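Side-chain contacts in SusD homolog (Bacteroides thetaiotaomicron, PDB 3SGH), which probably binds glycans at the outer face of the outer membrane, as a SusD-like lipoprotein working beside a SusC-type transporter: residues Q37-M42 against G78-Y83; P86-V91 against V100-A105. One frame throughout, in Å; residues are numbered along the deposited sequence.

Contact 1: Q37-M42 against G78-Y83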
loop_
_atom_site.group_PDB
_atom_site.type_symbol
_atom_site.label_atom_id
_atom_site.label_comp_id
_atom_site.label_asym_id
_atom_site.label_seq_id
_atom_site.Cartn_x
_atom_site.Cartn_y
_atom_site.Cartn_z
ATOM N N GLN A 37 4.600 9.873 8.114
ATOM C CA GLN A 37 3.287 10.214 8.606
ATOM C C GLN A 37 2.321 10.399 7.450
ATOM O O GLN A 37 1.227 9.830 7.460
ATOM C CB GLN A 37 3.267 11.441 9.479
ATOM C CG GLN A 37 1.803 11.713 9.984
ATOM C CD GLN A 37 1.779 12.642 11.193
ATOM O OE1 GLN A 37 2.400 13.723 11.175
ATOM N NE2 GLN A 37 1.066 12.223 12.235
ATOM N N GLU A 38 2.766 11.156 6.457
ATOM C CA GLU A 38 1.865 11.544 5.341
ATOM C C GLU A 38 1.393 10.352 4.515
ATOM O O GLU A 38 0.218 10.249 4.173
ATOM C CB GLU A 38 2.538 12.577 4.452
ATOM C CG GLU A 38 2.776 13.925 5.182
ATOM C CD GLU A 38 3.773 14.846 4.424
ATOM O OE1 GLU A 38 4.154 14.522 3.293
ATOM O OE2 GLU A 38 4.146 15.886 4.987
ATOM N N ILE A 39 2.310 9.440 4.198
ATOM C CA ILE A 39 2.008 8.307 3.356
ATOM C C ILE A 39 1.628 7.055 4.138
ATOM O O ILE A 39 0.755 6.303 3.711
ATOM C CB ILE A 39 3.227 8.033 2.400
ATOM C CG1 ILE A 39 3.476 9.253 1.487
ATOM C CG2 ILE A 39 3.053 6.704 1.574
ATOM C CD1 ILE A 39 2.366 9.505 0.416
ATOM N N ASN A 40 2.325 6.798 5.237
ATOM C CA ASN A 40 2.153 5.574 5.972
ATOM C C ASN A 40 1.215 5.685 7.161
ATOM O O ASN A 40 0.821 4.652 7.669
ATOM C CB ASN A 40 3.499 5.022 6.452
ATOM C CG ASN A 40 4.400 4.599 5.299
ATOM O OD1 ASN A 40 3.914 4.097 4.285
ATOM N ND2 ASN A 40 5.698 4.785 5.450
ATOM N N CYS A 41 0.827 6.883 7.596
ATOM C CA CYS A 41 0.062 7.024 8.851
ATOM C C CYS A 41 -1.119 7.979 8.859
ATOM O O CYS A 41 -1.552 8.410 9.958
ATOM C CB CYS A 41 1.010 7.440 9.991
ATOM S SG CYS A 41 2.557 6.452 10.222
HETATM N N MSE A 42 -1.687 8.282 7.693
HETATM C CA MSE A 42 -2.795 9.235 7.575
HETATM C C MSE A 42 -3.962 8.548 6.858
HETATM O O MSE A 42 -4.719 7.786 7.477
HETATM C CB MSE A 42 -2.351 10.542 6.857
HETATM C CG MSE A 42 -1.362 11.402 7.666
HETATM SE SE MSE A 42 -2.015 12.111 9.363
HETATM C CE MSE A 42 -2.894 13.749 8.752
ATOM N N GLY A 78 2.380 16.361 -2.890
ATOM C CA GLY A 78 3.601 17.155 -2.679
ATOM C C GLY A 78 4.806 16.307 -2.345
ATOM O O GLY A 78 5.943 16.557 -2.812
ATOM N N ARG A 79 4.561 15.277 -1.542
ATOM C CA ARG A 79 5.635 14.438 -1.087
ATOM C C ARG A 79 6.218 13.588 -2.247
ATOM O O ARG A 79 7.455 13.536 -2.449
ATOM C CB ARG A 79 5.124 13.539 0.052
ATOM C CG ARG A 79 6.216 12.654 0.718
ATOM C CD ARG A 79 7.351 13.455 1.316
ATOM N NE ARG A 79 6.903 14.329 2.379
ATOM C CZ ARG A 79 7.688 15.064 3.151
ATOM N NH1 ARG A 79 9.008 15.014 3.009
ATOM N NH2 ARG A 79 7.139 15.819 4.081
ATOM N N LEU A 80 5.326 12.928 -2.985
ATOM C CA LEU A 80 5.720 12.018 -4.034
ATOM C C LEU A 80 6.285 12.792 -5.236
ATOM O O LEU A 80 7.327 12.419 -5.758
ATOM C CB LEU A 80 4.539 11.157 -4.489
ATOM C CG LEU A 80 4.033 10.226 -3.357
ATOM C CD1 LEU A 80 2.808 9.426 -3.816
ATOM C CD2 LEU A 80 5.178 9.255 -2.869
ATOM N N TYR A 81 5.589 13.844 -5.682
ATOM C CA TYR A 81 6.168 14.725 -6.683
ATOM C C TYR A 81 7.519 15.283 -6.281
ATOM O O TYR A 81 8.418 15.354 -7.098
ATOM C CB TYR A 81 5.242 15.886 -7.030
ATOM C CG TYR A 81 4.534 15.705 -8.335
ATOM C CD1 TYR A 81 3.518 14.789 -8.489
ATOM C CD2 TYR A 81 4.868 16.520 -9.406
ATOM C CE1 TYR A 81 2.879 14.630 -9.729
ATOM C CE2 TYR A 81 4.244 16.403 -10.613
ATOM C CZ TYR A 81 3.259 15.455 -10.786
ATOM O OH TYR A 81 2.660 15.382 -12.021
ATOM N N GLY A 82 7.675 15.670 -5.024
ATOM C CA GLY A 82 8.936 16.210 -4.563
ATOM C C GLY A 82 10.106 15.257 -4.698
ATOM O O GLY A 82 11.240 15.668 -5.029
ATOM N N TYR A 83 9.865 13.975 -4.445
ATOM C CA TYR A 83 10.952 13.011 -4.560
ATOM C C TYR A 83 11.274 12.670 -6.035
ATOM O O TYR A 83 12.437 12.514 -6.394
ATOM C CB TYR A 83 10.634 11.725 -3.776
ATOM C CG TYR A 83 10.657 11.873 -2.281
ATOM C CD1 TYR A 83 11.689 12.551 -1.640
ATOM C CD2 TYR A 83 9.690 11.241 -1.494
ATOM C CE1 TYR A 83 11.710 12.682 -0.279
ATOM C CE2 TYR A 83 9.716 11.339 -0.130
ATOM C CZ TYR A 83 10.718 12.057 0.485
ATOM O OH TYR A 83 10.746 12.149 1.856
#

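Contact 2: P86-V91 against V100-A105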
loop_
_atom_site.group_PDB
_atom_site.type_symbol
_atom_site.label_atom_id
_atom_site.label_comp_id
_atom_site.label_asym_id
_atom_site.label_seq_id
_atom_site.Cartn_x
_atom_site.Cartn_y
_atom_site.Cartn_z
ATOM N N PRO A 86 12.547 17.251 -9.777
ATOM C CA PRO A 86 13.028 17.077 -11.163
ATOM C C PRO A 86 14.035 15.951 -11.378
ATOM O O PRO A 86 14.530 15.790 -12.476
ATOM C CB PRO A 86 13.666 18.459 -11.480
ATOM C CG PRO A 86 14.201 18.915 -10.172
ATOM C CD PRO A 86 13.151 18.463 -9.151
ATOM N N SER A 87 14.347 15.168 -10.361
ATOM C CA SER A 87 15.422 14.189 -10.513
ATOM C C SER A 87 15.197 13.247 -11.684
ATOM O O SER A 87 16.158 12.909 -12.342
ATOM C CB SER A 87 15.647 13.400 -9.232
ATOM O OG SER A 87 16.048 14.291 -8.210
ATOM N N PHE A 88 13.951 12.824 -11.933
ATOM C CA PHE A 88 13.689 11.923 -13.041
ATOM C C PHE A 88 14.231 12.493 -14.371
ATOM O O PHE A 88 14.907 11.790 -15.164
ATOM C CB PHE A 88 12.195 11.594 -13.251
ATOM C CG PHE A 88 11.994 10.773 -14.446
ATOM C CD1 PHE A 88 12.394 9.468 -14.433
ATOM C CD2 PHE A 88 11.534 11.321 -15.630
ATOM C CE1 PHE A 88 12.300 8.692 -15.566
ATOM C CE2 PHE A 88 11.440 10.573 -16.762
ATOM C CZ PHE A 88 11.834 9.247 -16.739
ATOM N N PHE A 89 13.931 13.764 -14.627
ATOM C CA PHE A 89 14.343 14.376 -15.897
ATOM C C PHE A 89 15.822 14.663 -15.950
ATOM O O PHE A 89 16.449 14.525 -16.993
ATOM C CB PHE A 89 13.560 15.645 -16.200
ATOM C CG PHE A 89 12.115 15.375 -16.476
ATOM C CD1 PHE A 89 11.748 14.561 -17.529
ATOM C CD2 PHE A 89 11.122 15.909 -15.681
ATOM C CE1 PHE A 89 10.409 14.288 -17.798
ATOM C CE2 PHE A 89 9.780 15.650 -15.964
ATOM C CZ PHE A 89 9.432 14.841 -16.997
ATOM N N LEU A 90 16.391 15.022 -14.815
ATOM C CA LEU A 90 17.830 15.182 -14.726
ATOM C C LEU A 90 18.558 13.867 -15.028
ATOM O O LEU A 90 19.574 13.872 -15.747
ATOM C CB LEU A 90 18.212 15.703 -13.335
ATOM C CG LEU A 90 17.801 17.146 -13.026
ATOM C CD1 LEU A 90 18.073 17.437 -11.535
ATOM C CD2 LEU A 90 18.531 18.177 -13.877
ATOM N N VAL A 91 18.033 12.746 -14.528
ATOM C CA VAL A 91 18.627 11.439 -14.818
ATOM C C VAL A 91 18.432 11.093 -16.284
ATOM O O VAL A 91 19.346 10.623 -16.959
ATOM C CB VAL A 91 18.079 10.301 -13.936
ATOM C CG1 VAL A 91 18.584 8.942 -14.419
ATOM C CG2 VAL A 91 18.460 10.550 -12.437
ATOM N N VAL A 100 21.394 1.233 -16.764
ATOM C CA VAL A 100 20.757 0.781 -15.500
ATOM C C VAL A 100 20.284 1.956 -14.640
ATOM O O VAL A 100 19.256 1.852 -13.969
ATOM C CB VAL A 100 21.727 -0.125 -14.749
ATOM C CG1 VAL A 100 21.259 -0.369 -13.293
ATOM C CG2 VAL A 100 21.883 -1.460 -15.500
ATOM N N ILE A 101 20.965 3.089 -14.677
ATOM C CA ILE A 101 20.580 4.216 -13.812
ATOM C C ILE A 101 19.290 4.813 -14.375
ATOM O O ILE A 101 18.400 5.147 -13.607
ATOM C CB ILE A 101 21.704 5.278 -13.651
ATOM C CG1 ILE A 101 22.959 4.593 -13.078
ATOM C CG2 ILE A 101 21.241 6.466 -12.810
ATOM C CD1 ILE A 101 22.745 3.772 -11.787
ATOM N N TYR A 102 19.147 4.871 -15.707
ATOM C CA TYR A 102 17.912 5.324 -16.300
ATOM C C TYR A 102 16.778 4.351 -16.016
ATOM O O TYR A 102 15.669 4.773 -15.689
ATOM C CB TYR A 102 18.062 5.521 -17.803
ATOM C CG TYR A 102 16.804 5.961 -18.460
ATOM C CD1 TYR A 102 16.229 7.188 -18.142
ATOM C CD2 TYR A 102 16.178 5.167 -19.433
ATOM C CE1 TYR A 102 15.062 7.611 -18.757
ATOM C CE2 TYR A 102 15.006 5.606 -20.059
ATOM C CZ TYR A 102 14.476 6.836 -19.718
ATOM O OH TYR A 102 13.310 7.293 -20.331
ATOM N N ALA A 103 17.046 3.047 -16.162
ATOM C CA ALA A 103 16.071 2.016 -15.835
ATOM C C ALA A 103 15.583 2.212 -14.394
ATOM O O ALA A 103 14.376 2.152 -14.121
ATOM C CB ALA A 103 16.683 0.647 -16.009
HETATM N N MSE A 104 16.514 2.416 -13.457
HETATM C CA MSE A 104 16.116 2.605 -12.058
HETATM C C MSE A 104 15.307 3.874 -11.845
HETATM O O MSE A 104 14.431 3.909 -10.988
HETATM C CB MSE A 104 17.328 2.559 -11.120
HETATM C CG MSE A 104 17.963 1.189 -11.066
HETATM SE SE MSE A 104 16.844 -0.145 -10.338
HETATM C CE MSE A 104 16.073 0.915 -8.871
ATOM N N ALA A 105 15.603 4.930 -12.616
ATOM C CA ALA A 105 14.836 6.182 -12.513
ATOM C C ALA A 105 13.409 5.966 -13.029
ATOM O O ALA A 105 12.453 6.412 -12.421
ATOM C CB ALA A 105 15.548 7.316 -13.265
#

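Contact 1: Q37-M42 against G78-Y83
Glu38 and Arg79 are joined by a two-pronged salt bridge, the arginine presenting its NE side to the carboxylate. Arg79 NE donates to Glu38 OE1 at 2.9 Å, nearly straight (166°). Arg79 NH2 donates in turn to Glu38 OE2 at 3.1 Å. Both oxygens lie close to the guanidinium plane, whereas each is met from above the plane of the carboxylate; the two flat groups are turned 47° from each other. The long chains suit a place where the backbones stay apart, with Glu38 CA and Arg79 CA 8.0 Å from one another. Glu38 runs extended beyond CG, while Arg79 bends at chi2 and chi3, which turns its NE edge to the acid. Such a pairing of helix 33-40 with helix 75-84 belongs to the all-helical part of the SusD fold, whose helices form an alpha-alpha superhelix related to TPR proteins. Beneath the charges the contact becomes apolar: Ile39 CD1 touches Leu80 CG at 4.2 Å, and Ile39 CG1 lies 4.4 Å from Arg79 CG, the aliphatic base of the arginine. Branched, uncharged side chains fit this buried level, because Leu115 of helix 100-120 packs against both Ile39 and Leu80. Further out, Asn40 ND2 donates a hydrogen bond to Ala29 O near the end of helix 33-40, and Val27 of helix 26-29 lies against Leu80.

Contact 2: P86-V91 against V100-A105
Val91 CG1 packs against the methyl of Ala105, with 3.6 Å between Val91 CG1 and Ala105 CB, at the tight centre between helix segments 87-91 and 100-105, which run nearly antiparallel (157°) with axes 9.7 Å apart at closest. Alanine's small side chain leaves room for the valine to press in. With CG1 anti to the backbone N (chi1 172°), Val91 also meets Ile101, its CG1 lying 4.0 Å from Ile101 CG2. Phe88 fills the neighbouring position: its ring edge faces the backbone of Ala105, CD1 standing 3.7 Å from Ala105 O, and CD1 is 4.0 Å from Ala105 CB. The contact is looser towards Tyr102, where the two rings meet obliquely, nearest at Phe88 CZ and Tyr102 CE1, 4.1 Å apart. A long aromatic suits Tyr102 because its ring packs here while its hydroxyl hydrogen-bonds to Glu92 OE2. Replacing Phe88 by an alanine would probably open a gap beside Ala105 and Tyr102 and deprive Arg109 of its cation-pi partner. On the solvent side of helix 87-95, the exposed Leu90 rests on Leu20 of helix 17-24. That same helix closes over the helical hairpin, its Leu20 and Met24 touching Val91 and Phe88 respectively, while helix 140-162 backs helix 100-120 through Ile157 on Ala103 and Asn153 on Tyr102.

Overall arrangement
The two contacts follow one another along the chain, contact 1 closing at Tyr83 shortly before contact 2 opens at Pro86, and their centres are about 20 Å apart. Helices 75-84 and 87-95 are consecutive, and both lean on helix 100-120: its first turns form one side of contact 2, while Leu115, farther along, packs beneath contact 1. One long helix thus links a partly buried, charge-topped contact to a buried apolar one. Contact 1 lies about 12 Å from the centre of the chain and contact 2 about 23 Å, both distances between centres. Both are helix packing within the SusD-like fold.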